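Local coordinates for protein homocitrate synthase (Sulfolobus acidocaldarius, PDB 6KTQ) that catalyses the aldol-type condensation of 2-oxoglutarate with acetyl-CoA to homocitrate, the first step of lysine biosynthesis through alpha-aminoadipate, at residues I308-V322 with E333-V347. Sequence-based numbering, arbitrary orientation.
Sequences ITGDYAFVHKAGVHV and EFLPPETFGRSRDYV. With SO4 (sulfate ion), chain G.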
# COMPACT_ATOMS: atom_id res chain seq x y z
N ILE A 308 3.97 11.07 -26.32
CA ILE A 308 4.22 9.70 -26.81
C ILE A 308 4.07 9.55 -28.32
O ILE A 308 5.00 9.09 -28.98
CB ILE A 308 3.34 8.65 -26.11
CG1 ILE A 308 3.37 8.81 -24.58
CG2 ILE A 308 3.74 7.23 -26.55
CD1 ILE A 308 4.75 8.92 -23.96
N THR A 309 2.90 9.90 -28.86
CA THR A 309 2.64 9.77 -30.29
C THR A 309 2.76 11.09 -31.04
O THR A 309 2.70 11.11 -32.25
CB THR A 309 1.24 9.18 -30.55
OG1 THR A 309 0.23 10.03 -30.00
CG2 THR A 309 1.13 7.79 -29.93
N GLY A 310 2.89 12.20 -30.33
CA GLY A 310 2.96 13.48 -31.01
C GLY A 310 4.19 13.66 -31.89
O GLY A 310 5.28 13.12 -31.64
N ASP A 311 4.02 14.44 -32.94
CA ASP A 311 5.13 14.70 -33.86
C ASP A 311 6.43 15.05 -33.14
O ASP A 311 7.50 14.57 -33.52
CB ASP A 311 4.78 15.87 -34.80
CG ASP A 311 3.62 15.57 -35.72
OD1 ASP A 311 3.37 14.39 -36.01
OD2 ASP A 311 2.96 16.53 -36.17
N TYR A 312 6.35 15.90 -32.11
CA TYR A 312 7.55 16.41 -31.45
C TYR A 312 8.05 15.64 -30.25
O TYR A 312 9.07 16.08 -29.65
CB TYR A 312 7.35 17.87 -31.02
CG TYR A 312 7.04 18.84 -32.13
CD1 TYR A 312 7.30 18.53 -33.45
CD2 TYR A 312 6.49 20.08 -31.85
CE1 TYR A 312 7.01 19.43 -34.47
CE2 TYR A 312 6.20 20.97 -32.85
CZ TYR A 312 6.47 20.63 -34.15
OH TYR A 312 6.17 21.54 -35.15
N ALA A 313 7.40 14.53 -29.87
CA ALA A 313 7.71 13.86 -28.61
C ALA A 313 9.19 13.49 -28.47
O ALA A 313 9.76 13.53 -27.37
CB ALA A 313 6.85 12.61 -28.44
N PHE A 314 9.82 13.09 -29.56
CA PHE A 314 11.25 12.75 -29.54
C PHE A 314 12.07 13.64 -30.51
O PHE A 314 13.06 13.21 -31.08
CB PHE A 314 11.42 11.28 -29.83
CG PHE A 314 10.69 10.39 -28.86
CD1 PHE A 314 11.26 10.08 -27.63
CD2 PHE A 314 9.45 9.91 -29.16
CE1 PHE A 314 10.59 9.27 -26.72
CE2 PHE A 314 8.76 9.11 -28.24
CZ PHE A 314 9.34 8.78 -27.03
N VAL A 315 11.64 14.90 -30.66
CA VAL A 315 12.35 15.89 -31.47
C VAL A 315 13.00 16.93 -30.55
O VAL A 315 12.32 17.62 -29.79
CB VAL A 315 11.40 16.59 -32.45
CG1 VAL A 315 12.15 17.67 -33.24
CG2 VAL A 315 10.73 15.59 -33.40
N HIS A 316 14.31 17.03 -30.62
CA HIS A 316 15.06 18.02 -29.85
C HIS A 316 15.38 19.25 -30.72
O HIS A 316 15.54 19.13 -31.92
CB HIS A 316 16.33 17.36 -29.38
CG HIS A 316 16.09 16.05 -28.69
ND1 HIS A 316 15.64 15.98 -27.39
CD2 HIS A 316 16.16 14.78 -29.13
CE1 HIS A 316 15.50 14.72 -27.05
NE2 HIS A 316 15.82 13.96 -28.08
N LYS A 317 15.54 20.40 -30.09
CA LYS A 317 15.82 21.65 -30.80
C LYS A 317 17.04 22.42 -30.26
O LYS A 317 17.97 22.77 -31.02
CB LYS A 317 14.58 22.54 -30.75
CG LYS A 317 14.77 23.89 -31.42
CD LYS A 317 13.47 24.64 -31.62
CE LYS A 317 13.65 26.11 -31.33
NZ LYS A 317 12.51 26.90 -31.84
N ALA A 318 17.03 22.75 -28.96
CA ALA A 318 18.07 23.62 -28.43
C ALA A 318 19.44 23.00 -28.60
O ALA A 318 19.64 21.79 -28.38
CB ALA A 318 17.84 23.97 -26.97
N GLY A 319 20.40 23.84 -28.99
CA GLY A 319 21.75 23.36 -29.27
C GLY A 319 22.32 22.54 -28.14
O GLY A 319 22.92 21.49 -28.37
N VAL A 320 22.11 23.03 -26.92
CA VAL A 320 22.61 22.36 -25.74
C VAL A 320 22.01 20.97 -25.61
O VAL A 320 22.69 20.02 -25.28
CB VAL A 320 22.37 23.23 -24.48
CG1 VAL A 320 22.48 22.43 -23.18
CG2 VAL A 320 23.36 24.40 -24.48
N HIS A 321 20.72 20.84 -25.88
CA HIS A 321 20.06 19.53 -25.82
C HIS A 321 20.57 18.56 -26.88
O HIS A 321 20.85 17.40 -26.59
CB HIS A 321 18.56 19.71 -26.02
CG HIS A 321 17.86 20.36 -24.88
ND1 HIS A 321 16.58 20.03 -24.53
CD2 HIS A 321 18.25 21.33 -24.02
CE1 HIS A 321 16.20 20.76 -23.49
NE2 HIS A 321 17.20 21.56 -23.17
N VAL A 322 20.69 19.05 -28.13
CA VAL A 322 21.12 18.19 -29.25
C VAL A 322 22.55 17.69 -29.01
O VAL A 322 22.83 16.51 -29.17
CB VAL A 322 21.02 18.91 -30.62
CG1 VAL A 322 21.59 18.06 -31.74
CG2 VAL A 322 19.57 19.30 -30.92
N GLU A 333 15.77 12.20 -23.00
CA GLU A 333 14.77 11.25 -23.37
C GLU A 333 14.36 10.41 -22.15
O GLU A 333 15.18 9.67 -21.60
CB GLU A 333 15.31 10.38 -24.50
CG GLU A 333 15.57 11.22 -25.76
CD GLU A 333 16.05 10.43 -26.95
OE1 GLU A 333 16.26 9.21 -26.85
OE2 GLU A 333 16.19 11.03 -28.03
N PHE A 334 13.10 10.52 -21.75
CA PHE A 334 12.61 9.78 -20.56
C PHE A 334 12.75 8.26 -20.75
O PHE A 334 13.11 7.55 -19.82
CB PHE A 334 11.18 10.18 -20.21
CG PHE A 334 10.16 9.73 -21.21
CD1 PHE A 334 9.89 10.47 -22.36
CD2 PHE A 334 9.46 8.56 -21.01
CE1 PHE A 334 8.94 10.05 -23.28
CE2 PHE A 334 8.50 8.13 -21.93
CZ PHE A 334 8.26 8.86 -23.08
N LEU A 335 12.45 7.79 -21.95
CA LEU A 335 12.68 6.41 -22.35
C LEU A 335 13.11 6.43 -23.81
O LEU A 335 12.90 7.45 -24.49
CB LEU A 335 11.40 5.59 -22.22
CG LEU A 335 10.95 5.13 -20.82
CD1 LEU A 335 9.62 4.41 -20.90
CD2 LEU A 335 11.99 4.24 -20.16
N PRO A 336 13.73 5.34 -24.29
CA PRO A 336 14.13 5.36 -25.69
C PRO A 336 12.92 5.42 -26.65
O PRO A 336 11.89 4.81 -26.39
CB PRO A 336 14.93 4.06 -25.86
CG PRO A 336 15.38 3.68 -24.47
CD PRO A 336 14.31 4.20 -23.55
N PRO A 337 13.05 6.16 -27.77
CA PRO A 337 11.94 6.26 -28.71
C PRO A 337 11.52 4.91 -29.25
O PRO A 337 10.36 4.71 -29.53
CB PRO A 337 12.49 7.12 -29.85
CG PRO A 337 13.74 7.75 -29.33
CD PRO A 337 14.17 7.05 -28.09
N GLU A 338 12.46 3.99 -29.35
CA GLU A 338 12.19 2.63 -29.86
C GLU A 338 11.19 1.90 -28.97
O GLU A 338 10.53 0.98 -29.42
CB GLU A 338 13.49 1.81 -29.98
CG GLU A 338 14.44 2.35 -31.06
CD GLU A 338 15.23 3.62 -30.66
OE1 GLU A 338 15.30 4.00 -29.45
OE2 GLU A 338 15.80 4.25 -31.58
N THR A 339 11.08 2.33 -27.71
CA THR A 339 10.08 1.76 -26.80
C THR A 339 8.71 1.82 -27.43
O THR A 339 7.85 0.94 -27.20
CB THR A 339 10.01 2.54 -25.46
OG1 THR A 339 11.32 2.68 -24.92
CG2 THR A 339 9.15 1.82 -24.44
N PHE A 340 8.48 2.89 -28.19
CA PHE A 340 7.20 3.12 -28.84
C PHE A 340 7.26 2.93 -30.36
O PHE A 340 6.38 3.37 -31.08
CB PHE A 340 6.69 4.51 -28.43
CG PHE A 340 6.70 4.72 -26.95
CD1 PHE A 340 5.74 4.11 -26.15
CD2 PHE A 340 7.69 5.46 -26.33
CE1 PHE A 340 5.77 4.24 -24.78
CE2 PHE A 340 7.71 5.62 -24.97
CZ PHE A 340 6.75 5.01 -24.18
N GLY A 341 8.29 2.26 -30.86
CA GLY A 341 8.47 2.09 -32.30
C GLY A 341 8.81 3.37 -33.04
O GLY A 341 8.60 3.47 -34.25
N ARG A 342 9.33 4.37 -32.32
CA ARG A 342 9.67 5.66 -32.93
C ARG A 342 11.16 5.89 -32.96
O ARG A 342 11.92 5.12 -32.38
CB ARG A 342 8.96 6.78 -32.19
CG ARG A 342 7.48 6.47 -32.06
CD ARG A 342 6.68 7.68 -31.71
NE ARG A 342 6.76 8.71 -32.74
CZ ARG A 342 6.43 9.97 -32.50
NH1 ARG A 342 6.00 10.32 -31.29
NH2 ARG A 342 6.49 10.87 -33.48
N SER A 343 11.57 6.94 -33.65
CA SER A 343 12.97 7.35 -33.74
C SER A 343 13.09 8.83 -33.44
O SER A 343 12.19 9.61 -33.76
CB SER A 343 13.50 7.14 -35.16
OG SER A 343 13.30 5.79 -35.53
N ARG A 344 14.21 9.24 -32.89
CA ARG A 344 14.39 10.63 -32.50
C ARG A 344 14.73 11.44 -33.73
O ARG A 344 15.03 10.89 -34.81
CB ARG A 344 15.52 10.76 -31.47
CG ARG A 344 16.94 10.52 -32.02
CD ARG A 344 17.99 10.66 -30.92
NE ARG A 344 17.68 9.75 -29.83
CZ ARG A 344 18.00 8.46 -29.81
NH1 ARG A 344 18.73 7.94 -30.80
NH2 ARG A 344 17.63 7.69 -28.78
N ASP A 345 14.66 12.74 -33.57
CA ASP A 345 15.07 13.64 -34.62
C ASP A 345 15.49 14.92 -33.91
O ASP A 345 15.28 15.06 -32.70
CB ASP A 345 13.89 13.87 -35.58
CG ASP A 345 14.31 14.48 -36.92
OD1 ASP A 345 15.52 14.60 -37.21
OD2 ASP A 345 13.42 14.85 -37.69
N TYR A 346 16.09 15.83 -34.66
CA TYR A 346 16.28 17.17 -34.17
C TYR A 346 16.05 18.20 -35.26
O TYR A 346 16.14 17.90 -36.44
CB TYR A 346 17.63 17.32 -33.47
CG TYR A 346 18.82 17.15 -34.35
CD1 TYR A 346 19.28 18.22 -35.14
CD2 TYR A 346 19.49 15.95 -34.41
CE1 TYR A 346 20.40 18.08 -35.97
CE2 TYR A 346 20.61 15.79 -35.23
CZ TYR A 346 21.06 16.86 -36.01
OH TYR A 346 22.14 16.72 -36.85
N VAL A 347 15.72 19.42 -34.86
CA VAL A 347 15.45 20.49 -35.81
C VAL A 347 16.56 21.53 -35.69
O VAL A 347 17.24 21.56 -34.67
CB VAL A 347 14.07 21.15 -35.63
CG1 VAL A 347 12.95 20.22 -36.06
CG2 VAL A 347 13.85 21.64 -34.21
S SO4 G . 8.29 8.31 -36.02
O1 SO4 G . 9.57 7.90 -35.44
O2 SO4 G . 8.33 8.21 -37.47
O3 SO4 G . 8.06 9.75 -35.70
O4 SO4 G . 7.15 7.56 -35.48
O HOH W 1 19.50 22.18 -33.24
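Arg342 reaches across to the backbone of Ile308 and Gly310, at the start of the type I turn 310-313, and shows how one guanidinium can fasten a loop through backbone carbonyls. NH1 lies 2.8 Å from Ile308 O, while NH1 and NH2 both grip Gly310 O end-on. The two carbonyl oxygens sit in the guanidinium plane, though the nitrogens stand above the carbonyl planes. A bend at chi3 (63°) turns NE and NH2 to a sulfate, probably from the crystallisation liquor, which Ser343 N also holds. A leucine here would probably leave Ile308 O without this donor and the 310-313 turn less firmly tied to 333-347.

The guanidinium stands at the edge of the buried Phe314 ring, the two planes nearly perpendicular (83°), with NH1 near CD2. Pro337 CA sits over one face, 3.9 Å from the ring centroid. Phe314 CZ meets Phe340 CD2; the Phe334 ring is nearly parallel to that of Phe314 but slid well aside. Ile308 divides its branches, CG2 over a face of Phe340 and CD1 against Phe334 CZ at 3.6 Å; Ala271 of helix 266-277 touches both Ile308 and Phe340.

Further along, His316 NE2 donates to Glu333 OE2 (3.0 Å, 168°), ring and carboxylate almost coplanar. The anti lone pair serves histidine, leaving the syn side to Arg344, whose side-on salt bridge should fix the carboxylate's rotation. Val322 CG1 makes a CH-pi contact over one face of the Tyr346 ring, whose hydroxyl bonds Asp359.

The backbone joins the two segments where Val315-His316 pairs in parallel with Asp345-Tyr346, His316 N meeting Asp345 O at 3.0 Å. Helix 319-327 links the strands, making a small beta-alpha-beta unit in the post-HMGL region, away from the active site.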